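Local structure of SusD superfamily protein (Parabacteroides distasonis, 3OTN) at residues T31-M36 / R260-S264; G39-N43 / N59-N63; R239-N245 / S351-W355; G274-Y278 / A344-K350; P287-E293 / G333-Y337. The protein probably binds carbohydrate or related nutrients at the outer membrane, as a member of the SusD family of glycan-binding proteins. All blocks are in the same frame, centred on the assembly; numbering follows the deposited sequence. Where two conformers were deposited one is given.

Interaction 1: T31-M36 / R260-S264. With EDO (1,2-ethanediol), chain K.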
# COMPACT_ATOMS: atom_id res chain seq x y z
N THR A 31 1.51 11.59 -3.86
CA THR A 31 1.43 12.04 -2.49
C THR A 31 0.29 11.35 -1.76
O THR A 31 0.43 11.05 -0.58
CB THR A 31 1.24 13.55 -2.40
OG1 THR A 31 0.06 13.89 -3.16
CG2 THR A 31 2.47 14.29 -2.93
N VAL A 32 -0.79 11.01 -2.45
CA VAL A 32 -1.95 10.39 -1.77
C VAL A 32 -1.63 9.06 -1.07
O VAL A 32 -2.29 8.69 -0.08
CB VAL A 32 -3.16 10.18 -2.74
CG1 VAL A 32 -2.91 9.00 -3.70
CG2 VAL A 32 -4.44 9.99 -1.96
N PHE A 33 -0.61 8.34 -1.55
CA PHE A 33 -0.27 7.02 -1.00
C PHE A 33 0.41 7.13 0.36
O PHE A 33 0.52 6.13 1.08
CB PHE A 33 0.57 6.17 -1.99
CG PHE A 33 -0.07 6.05 -3.36
CD1 PHE A 33 -1.37 5.58 -3.49
CD2 PHE A 33 0.63 6.40 -4.51
CE1 PHE A 33 -1.99 5.51 -4.74
CE2 PHE A 33 0.01 6.33 -5.76
CZ PHE A 33 -1.31 5.91 -5.87
N ASN A 34 0.91 8.33 0.69
CA ASN A 34 1.43 8.62 2.04
C ASN A 34 1.58 10.11 2.16
O ASN A 34 2.53 10.71 1.64
CB ASN A 34 2.78 7.91 2.28
CG ASN A 34 3.31 8.08 3.68
OD1 ASN A 34 3.16 9.12 4.29
ND2 ASN A 34 3.97 7.03 4.19
N LYS A 35 0.59 10.73 2.79
CA LYS A 35 0.69 12.13 3.08
C LYS A 35 -0.07 12.46 4.35
O LYS A 35 -1.06 11.79 4.70
CB LYS A 35 0.17 12.98 1.92
CG LYS A 35 -1.34 12.92 1.68
CD LYS A 35 -1.79 13.98 0.66
CE LYS A 35 -3.15 14.55 1.00
NZ LYS A 35 -3.66 15.52 -0.04
N MSE A 36 0.35 13.55 4.96
CA MSE A 36 -0.29 14.05 6.17
C MSE A 36 -1.60 14.74 5.79
O MSE A 36 -1.67 15.43 4.76
CB MSE A 36 0.60 15.02 6.91
CG MSE A 36 1.94 14.44 7.37
SE MSE A 36 1.94 12.82 8.45
CE MSE A 36 0.86 13.49 9.99
N ARG A 260 10.00 16.37 -0.56
CA ARG A 260 9.11 16.14 0.57
C ARG A 260 9.80 15.23 1.61
O ARG A 260 10.44 14.21 1.24
CB ARG A 260 7.79 15.53 0.08
CG ARG A 260 6.63 15.60 1.07
CD ARG A 260 5.26 15.42 0.37
NE ARG A 260 5.12 14.12 -0.28
CZ ARG A 260 4.30 13.15 0.14
NH1 ARG A 260 3.51 13.33 1.18
NH2 ARG A 260 4.25 12.01 -0.51
N HIS A 261 9.64 15.57 2.89
CA HIS A 261 10.15 14.76 3.98
C HIS A 261 9.06 13.76 4.37
O HIS A 261 7.86 14.06 4.26
CB HIS A 261 10.58 15.64 5.19
CG HIS A 261 11.58 16.69 4.83
ND1 HIS A 261 11.68 17.89 5.50
CD2 HIS A 261 12.46 16.76 3.80
CE1 HIS A 261 12.61 18.64 4.92
NE2 HIS A 261 13.10 17.98 3.89
N ASN A 262 9.48 12.58 4.82
CA ASN A 262 8.54 11.52 5.23
C ASN A 262 8.09 11.76 6.67
O ASN A 262 8.74 11.33 7.63
CB ASN A 262 9.19 10.14 5.10
CG ASN A 262 8.25 9.03 5.41
OD1 ASN A 262 7.18 9.25 5.96
ND2 ASN A 262 8.67 7.81 5.12
N GLU A 263 6.96 12.44 6.81
CA GLU A 263 6.41 12.74 8.13
C GLU A 263 5.77 11.53 8.78
O GLU A 263 5.61 11.51 9.97
CB GLU A 263 5.44 13.94 8.08
CG GLU A 263 6.15 15.31 7.85
CD GLU A 263 7.15 15.69 8.97
OE1 GLU A 263 6.69 16.05 10.06
OE2 GLU A 263 8.41 15.67 8.76
N SER A 264 5.38 10.53 7.99
CA SER A 264 4.76 9.32 8.53
C SER A 264 5.64 8.56 9.51
O SER A 264 5.12 7.76 10.31
CB SER A 264 4.27 8.39 7.42
OG SER A 264 5.31 7.72 6.72
C1 EDO K . 5.67 11.34 -4.81
O1 EDO K . 6.55 10.20 -4.98
C2 EDO K . 6.37 12.47 -4.03
O2 EDO K . 6.33 12.13 -2.64
O HOH W 1 4.35 11.43 5.25
O HOH W 2 2.56 15.14 3.81

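Interaction 2: G39-N43 / N59-N63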
# COMPACT_ATOMS: atom_id res chain seq x y z
N GLY A 39 -5.69 17.18 11.09
CA GLY A 39 -5.77 16.44 12.32
C GLY A 39 -4.36 16.27 12.86
O GLY A 39 -3.42 16.71 12.21
N TRP A 40 -4.21 15.61 14.00
CA TRP A 40 -2.90 15.41 14.57
C TRP A 40 -2.49 14.00 14.30
O TRP A 40 -3.19 13.06 14.69
CB TRP A 40 -2.89 15.64 16.08
CG TRP A 40 -1.50 15.77 16.68
CD1 TRP A 40 -0.48 16.66 16.34
CD2 TRP A 40 -0.99 14.98 17.75
NE1 TRP A 40 0.62 16.44 17.15
CE2 TRP A 40 0.33 15.42 18.02
CE3 TRP A 40 -1.52 13.93 18.49
CZ2 TRP A 40 1.12 14.83 19.01
CZ3 TRP A 40 -0.76 13.35 19.47
CH2 TRP A 40 0.55 13.80 19.73
N GLY A 41 -1.36 13.85 13.64
CA GLY A 41 -0.89 12.53 13.29
C GLY A 41 -1.84 11.80 12.36
O GLY A 41 -1.94 10.61 12.43
N CYS A 42 -2.53 12.53 11.48
CA CYS A 42 -3.45 11.91 10.49
C CYS A 42 -2.72 11.81 9.15
O CYS A 42 -2.06 12.74 8.71
CB CYS A 42 -4.73 12.76 10.33
SG CYS A 42 -5.76 12.75 11.83
N ASN A 43 -2.88 10.69 8.49
CA ASN A 43 -2.16 10.40 7.24
C ASN A 43 -3.02 9.44 6.49
O ASN A 43 -3.67 8.60 7.13
CB ASN A 43 -0.79 9.81 7.57
CG ASN A 43 0.08 9.54 6.31
OD1 ASN A 43 -0.27 8.73 5.47
ND2 ASN A 43 1.22 10.24 6.20
N ASN A 59 -3.64 8.38 19.77
CA ASN A 59 -3.88 9.76 19.32
C ASN A 59 -5.38 9.93 19.03
O ASN A 59 -5.91 9.40 18.04
CB ASN A 59 -3.02 9.99 18.07
CG ASN A 59 -3.33 11.32 17.31
OD1 ASN A 59 -3.85 12.32 17.86
ND2 ASN A 59 -2.97 11.33 16.02
N SER A 60 -6.05 10.68 19.89
CA SER A 60 -7.50 10.96 19.84
C SER A 60 -8.02 11.69 18.58
O SER A 60 -9.20 11.58 18.21
CB SER A 60 -7.85 11.82 21.08
OG SER A 60 -7.18 13.09 21.01
N GLN A 61 -7.13 12.47 17.96
CA GLN A 61 -7.45 13.26 16.77
C GLN A 61 -7.41 12.47 15.46
O GLN A 61 -7.79 13.01 14.43
CB GLN A 61 -6.46 14.43 16.66
CG GLN A 61 -6.45 15.32 17.89
CD GLN A 61 -7.76 16.06 18.05
OE1 GLN A 61 -8.06 16.97 17.28
NE2 GLN A 61 -8.56 15.65 19.04
N SER A 62 -6.91 11.23 15.51
CA SER A 62 -6.76 10.37 14.31
C SER A 62 -8.06 9.75 13.85
O SER A 62 -8.09 9.10 12.79
CB SER A 62 -5.74 9.26 14.55
OG SER A 62 -6.05 8.49 15.70
N ASN A 63 -9.13 9.92 14.63
CA ASN A 63 -10.45 9.36 14.33
C ASN A 63 -10.39 7.83 14.32
O ASN A 63 -11.30 7.21 13.76
CB ASN A 63 -11.02 9.93 13.00
CG ASN A 63 -12.52 9.59 12.77
OD1 ASN A 63 -13.27 9.43 13.74
ND2 ASN A 63 -12.94 9.49 11.49

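Interaction 3: R239-N245 / S351-W355. With EDO (1,2-ethanediol), chain P.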
# COMPACT_ATOMS: atom_id res chain seq x y z
N ARG A 239 13.96 0.43 6.45
CA ARG A 239 14.03 1.69 7.16
C ARG A 239 15.38 2.40 6.97
O ARG A 239 15.73 3.26 7.78
CB ARG A 239 13.70 1.47 8.66
CG ARG A 239 14.67 0.62 9.45
CD ARG A 239 14.13 0.31 10.86
NE ARG A 239 15.15 -0.45 11.58
CZ ARG A 239 16.26 0.05 12.11
NH1 ARG A 239 16.52 1.35 12.13
NH2 ARG A 239 17.14 -0.79 12.65
N LEU A 240 16.11 2.04 5.90
CA LEU A 240 17.32 2.70 5.52
C LEU A 240 17.12 3.54 4.27
O LEU A 240 16.88 2.98 3.18
CB LEU A 240 18.43 1.68 5.26
CG LEU A 240 19.25 1.23 6.44
CD1 LEU A 240 20.21 0.16 5.90
CD2 LEU A 240 20.03 2.42 7.12
N PRO A 241 17.25 4.88 4.38
CA PRO A 241 17.10 5.71 3.17
C PRO A 241 18.04 5.36 2.00
O PRO A 241 17.67 5.55 0.83
CB PRO A 241 17.39 7.14 3.69
CG PRO A 241 16.93 7.12 5.11
CD PRO A 241 17.28 5.70 5.61
N SER A 242 19.24 4.86 2.31
CA SER A 242 20.21 4.47 1.29
C SER A 242 19.72 3.37 0.36
O SER A 242 20.22 3.26 -0.76
CB SER A 242 21.54 4.02 1.91
OG SER A 242 21.34 2.86 2.73
N GLN A 243 18.77 2.56 0.83
CA GLN A 243 18.12 1.52 0.03
C GLN A 243 16.94 1.98 -0.84
O GLN A 243 16.39 1.17 -1.56
CB GLN A 243 17.70 0.35 0.94
CG GLN A 243 18.90 -0.32 1.58
CD GLN A 243 19.71 -1.15 0.58
OE1 GLN A 243 20.64 -0.67 -0.03
NE2 GLN A 243 19.35 -2.38 0.45
N ASN A 244 16.59 3.27 -0.81
CA ASN A 244 15.51 3.84 -1.64
C ASN A 244 15.64 3.45 -3.14
O ASN A 244 16.70 3.64 -3.72
CB ASN A 244 15.53 5.37 -1.57
CG ASN A 244 14.90 5.97 -0.29
OD1 ASN A 244 14.37 5.28 0.58
ND2 ASN A 244 14.98 7.28 -0.20
N ASN A 245 14.57 2.87 -3.71
CA ASN A 245 14.49 2.50 -5.15
C ASN A 245 15.41 1.37 -5.62
O ASN A 245 15.58 1.19 -6.83
CB ASN A 245 14.70 3.74 -6.05
CG ASN A 245 13.80 4.90 -5.68
OD1 ASN A 245 14.26 6.05 -5.55
ND2 ASN A 245 12.52 4.62 -5.54
N SER A 351 13.00 12.91 7.63
CA SER A 351 13.19 11.59 7.07
C SER A 351 13.17 11.64 5.57
O SER A 351 12.22 12.19 4.98
CB SER A 351 12.11 10.63 7.51
OG SER A 351 12.27 9.39 6.86
N ASP A 352 14.18 11.02 4.97
CA ASP A 352 14.26 10.82 3.53
C ASP A 352 14.10 9.33 3.18
O ASP A 352 14.62 8.84 2.17
CB ASP A 352 15.54 11.44 2.95
CG ASP A 352 16.81 10.96 3.62
OD1 ASP A 352 16.76 10.22 4.62
OD2 ASP A 352 17.90 11.33 3.13
N LEU A 353 13.32 8.64 4.00
CA LEU A 353 12.96 7.22 3.76
C LEU A 353 11.73 7.12 2.84
O LEU A 353 10.67 7.67 3.15
CB LEU A 353 12.68 6.48 5.10
CG LEU A 353 12.30 5.00 5.05
CD1 LEU A 353 13.43 4.07 4.47
CD2 LEU A 353 11.82 4.49 6.45
N ASN A 354 11.86 6.38 1.73
CA ASN A 354 10.75 6.18 0.78
C ASN A 354 9.68 5.31 1.44
O ASN A 354 9.98 4.59 2.42
CB ASN A 354 11.25 5.53 -0.54
CG ASN A 354 11.83 6.53 -1.52
OD1 ASN A 354 11.97 7.70 -1.21
ND2 ASN A 354 12.18 6.06 -2.74
N TRP A 355 8.45 5.42 0.96
CA TRP A 355 7.33 4.52 1.33
C TRP A 355 6.99 3.62 0.14
O TRP A 355 6.69 4.11 -0.95
CB TRP A 355 6.12 5.31 1.77
CG TRP A 355 4.86 4.54 2.04
CD1 TRP A 355 3.79 4.38 1.19
CD2 TRP A 355 4.54 3.78 3.21
NE1 TRP A 355 2.83 3.63 1.78
CE2 TRP A 355 3.25 3.24 3.02
CE3 TRP A 355 5.19 3.56 4.43
CZ2 TRP A 355 2.61 2.47 3.98
CZ3 TRP A 355 4.55 2.79 5.40
CH2 TRP A 355 3.27 2.26 5.16
C1 EDO P . 18.82 13.78 -0.99
O1 EDO P . 17.99 14.97 -0.93
C2 EDO P . 18.94 13.03 0.34
O2 EDO P . 17.68 12.79 0.98

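Interaction 4: G274-Y278 / A344-K350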
# COMPACT_ATOMS: atom_id res chain seq x y z
N GLY A 274 8.93 11.65 23.88
CA GLY A 274 10.21 12.33 23.92
C GLY A 274 11.41 11.50 23.49
O GLY A 274 12.54 11.89 23.80
N ILE A 275 11.18 10.39 22.75
CA ILE A 275 12.27 9.54 22.26
C ILE A 275 12.97 10.07 21.00
O ILE A 275 13.97 9.49 20.60
CB ILE A 275 11.81 8.06 21.97
CG1 ILE A 275 10.81 7.98 20.80
CG2 ILE A 275 11.29 7.43 23.28
CD1 ILE A 275 10.77 6.57 20.09
N SER A 276 12.42 11.12 20.40
CA SER A 276 12.83 11.63 19.09
C SER A 276 13.17 13.11 19.05
O SER A 276 12.90 13.85 20.01
CB SER A 276 11.73 11.38 18.06
OG SER A 276 10.76 12.38 18.10
N ALA A 277 13.74 13.52 17.92
CA ALA A 277 14.13 14.91 17.62
C ALA A 277 12.93 15.72 17.12
O ALA A 277 13.00 16.93 17.04
CB ALA A 277 15.24 14.96 16.54
N TYR A 278 11.85 15.04 16.75
CA TYR A 278 10.64 15.73 16.32
C TYR A 278 10.04 16.54 17.46
O TYR A 278 10.20 16.18 18.63
CB TYR A 278 9.61 14.72 15.83
CG TYR A 278 10.02 13.99 14.58
CD1 TYR A 278 9.89 14.59 13.33
CD2 TYR A 278 10.51 12.68 14.64
CE1 TYR A 278 10.29 13.92 12.16
CE2 TYR A 278 10.89 11.99 13.48
CZ TYR A 278 10.78 12.62 12.23
OH TYR A 278 11.15 11.92 11.07
N ALA A 344 16.68 10.13 11.19
CA ALA A 344 15.60 11.10 11.30
C ALA A 344 15.14 11.24 12.76
O ALA A 344 14.97 12.37 13.28
CB ALA A 344 14.43 10.73 10.36
N VAL A 345 14.99 10.10 13.43
CA VAL A 345 14.44 10.08 14.79
C VAL A 345 15.46 10.62 15.78
O VAL A 345 15.09 11.40 16.64
CB VAL A 345 13.96 8.66 15.20
CG1 VAL A 345 13.49 8.60 16.71
CG2 VAL A 345 12.84 8.17 14.26
N ASP A 346 16.71 10.19 15.68
CA ASP A 346 17.74 10.59 16.63
C ASP A 346 18.32 11.97 16.40
O ASP A 346 18.79 12.60 17.35
CB ASP A 346 18.93 9.61 16.63
CG ASP A 346 18.59 8.24 17.17
OD1 ASP A 346 17.52 8.02 17.77
OD2 ASP A 346 19.44 7.35 16.99
N ASN A 347 18.32 12.46 15.16
CA ASN A 347 19.14 13.63 14.83
C ASN A 347 18.39 14.71 14.04
O ASN A 347 18.25 15.83 14.50
CB ASN A 347 20.40 13.13 14.10
CG ASN A 347 21.41 14.23 13.85
OD1 ASN A 347 21.06 15.28 13.33
ND2 ASN A 347 22.68 13.98 14.21
N THR A 348 17.90 14.37 12.84
CA THR A 348 17.49 15.44 11.94
C THR A 348 16.02 15.84 11.95
O THR A 348 15.74 16.95 11.57
CB THR A 348 17.84 15.09 10.48
OG1 THR A 348 17.07 13.96 10.07
CG2 THR A 348 19.37 14.80 10.33
N ALA A 349 15.10 14.92 12.30
CA ALA A 349 13.65 15.18 12.20
C ALA A 349 13.21 15.49 10.76
O ALA A 349 12.21 16.18 10.52
CB ALA A 349 13.22 16.33 13.19
N LYS A 350 13.94 14.93 9.79
CA LYS A 350 13.68 15.11 8.37
C LYS A 350 13.99 13.79 7.65
O LYS A 350 15.12 13.57 7.18
CB LYS A 350 14.55 16.24 7.77
CG LYS A 350 14.31 17.63 8.30
CD LYS A 350 15.17 18.63 7.52
CE LYS A 350 15.11 20.03 8.10
NZ LYS A 350 16.06 20.92 7.41
O HOH W 3 16.42 9.73 19.81

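Interaction 5: P287-E293 / G333-Y337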
# COMPACT_ATOMS: atom_id res chain seq x y z
N PRO A 287 0.63 -1.23 16.97
CA PRO A 287 0.21 -2.60 16.72
C PRO A 287 -0.52 -3.16 17.94
O PRO A 287 -0.25 -2.74 19.06
CB PRO A 287 1.54 -3.32 16.51
CG PRO A 287 2.49 -2.60 17.45
CD PRO A 287 2.01 -1.16 17.49
N THR A 288 -1.43 -4.10 17.72
CA THR A 288 -2.07 -4.76 18.85
C THR A 288 -1.10 -5.77 19.45
O THR A 288 -0.33 -6.42 18.75
CB THR A 288 -3.36 -5.47 18.47
OG1 THR A 288 -3.08 -6.50 17.51
CG2 THR A 288 -4.37 -4.51 17.95
N LYS A 289 -1.18 -5.90 20.77
CA LYS A 289 -0.51 -6.97 21.52
C LYS A 289 -0.87 -8.35 20.93
O LYS A 289 -0.01 -9.18 20.78
CB LYS A 289 -0.92 -6.85 23.00
CG LYS A 289 -0.60 -8.04 23.92
CD LYS A 289 -1.31 -7.87 25.30
CE LYS A 289 -1.72 -9.23 25.92
NZ LYS A 289 -0.56 -10.02 26.42
N GLU A 290 -2.14 -8.56 20.58
CA GLU A 290 -2.64 -9.84 20.01
C GLU A 290 -2.01 -10.22 18.67
O GLU A 290 -1.71 -11.39 18.42
CB GLU A 290 -4.18 -9.83 19.85
CG GLU A 290 -4.99 -9.78 21.16
CD GLU A 290 -5.21 -8.35 21.71
OE1 GLU A 290 -4.57 -7.37 21.22
OE2 GLU A 290 -6.02 -8.24 22.64
N PHE A 291 -1.81 -9.23 17.79
CA PHE A 291 -1.11 -9.49 16.55
C PHE A 291 0.35 -9.79 16.77
O PHE A 291 0.89 -10.74 16.18
CB PHE A 291 -1.25 -8.35 15.55
CG PHE A 291 -0.57 -8.63 14.23
CD1 PHE A 291 -0.94 -9.73 13.47
CD2 PHE A 291 0.44 -7.80 13.75
CE1 PHE A 291 -0.32 -10.00 12.23
CE2 PHE A 291 1.07 -8.05 12.54
CZ PHE A 291 0.69 -9.15 11.77
N VAL A 292 1.01 -9.00 17.61
CA VAL A 292 2.44 -9.21 17.86
C VAL A 292 2.64 -10.62 18.43
O VAL A 292 3.55 -11.35 18.00
CB VAL A 292 3.01 -8.12 18.77
CG1 VAL A 292 4.44 -8.48 19.25
CG2 VAL A 292 3.01 -6.75 18.04
N GLU A 293 1.77 -11.02 19.35
CA GLU A 293 1.92 -12.31 20.03
C GLU A 293 1.46 -13.51 19.16
O GLU A 293 1.61 -14.63 19.59
CB GLU A 293 1.25 -12.26 21.41
CG GLU A 293 2.01 -11.23 22.28
CD GLU A 293 1.50 -11.03 23.68
OE1 GLU A 293 0.43 -11.59 24.02
OE2 GLU A 293 2.21 -10.32 24.44
N GLY A 333 4.93 -1.19 26.15
CA GLY A 333 4.05 -1.72 25.11
C GLY A 333 4.83 -2.00 23.85
O GLY A 333 5.99 -1.60 23.74
N TYR A 334 4.19 -2.65 22.89
CA TYR A 334 4.80 -2.82 21.57
C TYR A 334 4.52 -1.61 20.68
O TYR A 334 3.41 -1.09 20.64
CB TYR A 334 4.27 -4.07 20.88
CG TYR A 334 4.44 -5.36 21.67
CD1 TYR A 334 5.71 -5.88 21.93
CD2 TYR A 334 3.33 -6.10 22.09
CE1 TYR A 334 5.87 -7.09 22.63
CE2 TYR A 334 3.47 -7.29 22.79
CZ TYR A 334 4.74 -7.79 23.04
OH TYR A 334 4.84 -9.00 23.73
N TYR A 335 5.55 -1.19 19.96
CA TYR A 335 5.42 -0.17 18.93
C TYR A 335 6.09 -0.66 17.65
O TYR A 335 6.99 -1.52 17.69
CB TYR A 335 6.04 1.12 19.41
CG TYR A 335 5.28 1.70 20.57
CD1 TYR A 335 4.22 2.58 20.36
CD2 TYR A 335 5.56 1.31 21.89
CE1 TYR A 335 3.46 3.09 21.43
CE2 TYR A 335 4.81 1.81 22.98
CZ TYR A 335 3.77 2.70 22.73
OH TYR A 335 3.03 3.21 23.78
N ILE A 336 5.63 -0.13 16.52
CA ILE A 336 6.20 -0.46 15.23
C ILE A 336 7.54 0.23 15.03
O ILE A 336 7.63 1.45 15.05
CB ILE A 336 5.25 -0.16 14.07
CG1 ILE A 336 4.03 -1.09 14.16
CG2 ILE A 336 6.01 -0.39 12.73
CD1 ILE A 336 2.68 -0.51 13.61
N TYR A 337 8.58 -0.60 14.86
CA TYR A 337 9.95 -0.20 14.55
C TYR A 337 10.30 -0.40 13.08
O TYR A 337 11.35 0.07 12.63
CB TYR A 337 10.92 -1.06 15.39
CG TYR A 337 12.29 -0.49 15.61
CD1 TYR A 337 12.48 0.68 16.34
CD2 TYR A 337 13.43 -1.14 15.09
CE1 TYR A 337 13.78 1.19 16.57
CE2 TYR A 337 14.72 -0.60 15.31
CZ TYR A 337 14.88 0.54 16.06
OH TYR A 337 16.14 1.06 16.28
O HOH W 4 0.82 -2.08 21.73

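Interaction 1: T31-M36 / R260-S264
In one of its two conformers, Arg260 grips the carbonyl oxygen of Asn34 end-on with two nitrogens, NH1 at 2.8 Å and NH2 at 3.0 Å from Asn34 O. The NH1 bond lies in the carbonyl plane on a lone pair, while NH2 approaches tilted by about 20°. A bend at chi3 (62°) in an otherwise extended Arg260 chain turns the guanidinium to this oxygen, and NH2 also donates to O2 of an ethanediol that is bonded to Gln254 O. The side-chain amide of Asn34 reaches Ser264: ND2 donates nearly straight to Ser264 OG (2.9 Å, 163°), and that hydroxyl in turn donates to Asn262 OD1. Water 1 joins Asn34 OD1 to Ser264 N, and Asn34 OD1 also accepts from Asn43. In this SusD-family fold the contact joins a piece of chain containing a 3-10 segment, just ahead of the short strand 36-37, to the loop that follows strand 249-253. Around this polar centre Thr31 CG2 lies over one guanidinium face, offset to its rim, 3.8 Å from Arg260 CZ. Farther out, selenomethionine Met36 crosses Glu263 at about a right angle, Met36 CG meeting Glu263 CB at 3.6 Å.

Interaction 2: G39-N43 / N59-N63
Trp40 CA lies 5.5 Å from Gln61 CA and Cys42 CA 5.3 Å from Ser62 CA, bringing the turn that leads into strand 42-43 against a non-regular stretch with helical backbone angles at 60-62. That stretch opens with an Asx turn: Asn59 OD1 accepts from Gln61 N at 3.3 Å, the donor standing well above the carbonyl plane of the side chain. Asn59 O takes two further bonds, from Ser62 N and from the hydroxyl of Ser62, so the turn is held through both the side-chain and the backbone oxygen of Asn59 ahead of helix 64-68. Across the contact, Asn59 CG is anti to the backbone N (chi1 170°), which carries the amide to Trp40. Its plane stands almost perpendicular to the indole, 86° apart, and OD1 arrives at the benzo edge, near the ring plane, although the exact placing of the amide against the Trp40 carbonyl is doubtful in the model. Asn59 ND2 and Gly41 O are both hydrogen-bonded to Ser284 OG, so one serine links both segments to the loop before strand 286-287. Trp40 itself meets Tyr282 edge-to-face. Beside the indole, the CB atoms of Trp40 and Gln61 touch at 3.8 Å, whereas the Gln61 amide bends away at chi2. Cys42 SG lies 3.3 Å from Gln61 O and 3.6 Å from Ser62 CA.

Interaction 3: R239-N245 / S351-W355
The amides of Asn244 and Asn354 lie stacked, their planes only 10° apart and their CG atoms separated by 3.4 Å. They join two irregular pieces of the SusD fold: a loop with a 3-10 turn at 241-243, leading toward strand 249-253, and the link between helix 342-348 and strand 355-356. From this stacked position Asn244 bridges the backbone on two sides of Leu353. Its ND2 donates to Asp352 O (2.9 Å), close to the amide plane and nearly in line with the C=O bond, and its OD1 accepts from Asn354 N at 3.0 Å, the donor being 36° out of the carbonyl plane. One side-chain amide thus satisfies a backbone acceptor and a backbone donor together. The Asn354 amide is also bonded to strand 249-253 and the residues just after it: ND2 donates to Gln252 OE1 and OD1 accepts from Phe255 N. Asn245 meets it at a steeper angle, amide planes 59° apart, and its own ND2 is bonded to Gln254 OE1.

Apolar packing accompanies these bonds. Leu353, with CG anti to the backbone N, brings both methyls to the backbone of Arg239, CD1 and CD2 each 3.6 Å from Arg239 CA. The ring of Pro241 crosses the side chain of Asp352 at about a right angle, and Asp352 OD1 lies 3.1 Å from Pro241 CG. The other carboxylate oxygen, Asp352 OD2, accepts a bond of 2.6 Å from O2 of an ethanediol.

Interaction 4: G274-Y278 / A344-K350
Ala277 N donates to Val345 O at 2.8 Å, with the nitrogen nearly in line with the carbonyl bond and an angle of 146° at the hydrogen. The same oxygen receives a CA-H...O contact from Ser276, whose CA lies 3.3 Å away from Val345 O, so two successive residues of the loop close on one carbonyl. A wider pi-type turn at 344-348, closed by the bond from Ala349 N to Ala344 O, ends the helix here; Ala349, with positive phi, is the first residue to leave it. An ST turn at the same end has Thr348 OG1 accepting from Lys350 N. The contact therefore sets the long loop between strands 249-253 and 286-287 against the C-terminal end of helix 342-348.

Tyr278 covers this end of the helix. With CG anti to its carbonyl carbon (chi1 -66°), the ring turns one face to Ala349, whose CA sits over it, offset toward the rim, in a CH-pi contact 4.0 Å from the ring centroid. Ala349 CB meets Tyr278 CD1 at 3.8 Å, and the phenol oxygen reaches the methyl of Ala344, with Tyr278 OH 3.6 Å from Ala344 CB. Val345 CG1 also packs on Ser276 CB, at 3.6 Å. The hydroxyl of Ser276 is held by Glu281. Water 3 lies between Ile275 O and Asp346 OD1, and this carboxylate oxygen is also bonded to Tyr312 OH.

Interaction 5: P287-E293 / G333-Y337
Tyr334 turns its ring to the helix 289-292 with CG anti to the carbonyl carbon (chi1 -56°), and Val292 answers with CG1 anti to its backbone N. The result is a CH-pi contact in which Val292 CG1 stands squarely over the ring centre, 3.6 Å from the centroid and only 2° off the normal. Glu293, extended beyond CG, reaches the phenol end of the same ring: Tyr334 OH donates to Glu293 OE2 at 3.0 Å, OE2 accepting through its anti lone pair, and the carboxylate plane stands 82° from the ring plane. The carboxylate is also in a salt bridge within 287-293, Lys289 NZ lying 3.0 Å from Glu293 OE1, so the one group serves both tyrosine and lysine and is probably favoured in its charged form. Lys289 CA lies at the ring edge.

The ring of Pro287 packs along strand 334-336, Pro287 CD lying 3.4 Å from Tyr334 O and 3.9 Å from Ile336 CG1. Water 4 donates to both Pro287 O and Tyr334 O. Thr288 is the N-cap, its OG1 accepting from Phe291 N. This short capped helix, entered from strand 286-287, leans on an edge strand, 334-336, of a three-stranded antiparallel sheet, whose middle strand 308-312 contributes Phe308 to the packing of both Pro287 and Val292.

Interactions 1, 3 and 4 form a connected group: interaction 1 lies about 13 Å from interaction 3 and about 17 Å from interaction 4, centre to centre, and Asn262 N and ND2 probably donate to Ser351 O and Leu353 O. Interaction 2 touches interaction 1 through Asn43, on the two-stranded sheet 36-37/42-43. Interaction 5 reaches only interaction 3, where Arg239 packs on Tyr337. Along the chain, interaction 2 is nested inside the loop closed by interaction 1, interactions 1 and 3 cross, and interaction 5 is nested inside interaction 4, itself inside interaction 3. Interaction 1 joins the N-terminal part to the later loops; interactions 3 to 5 tie those loops, helix 342-348 and the small sheet together.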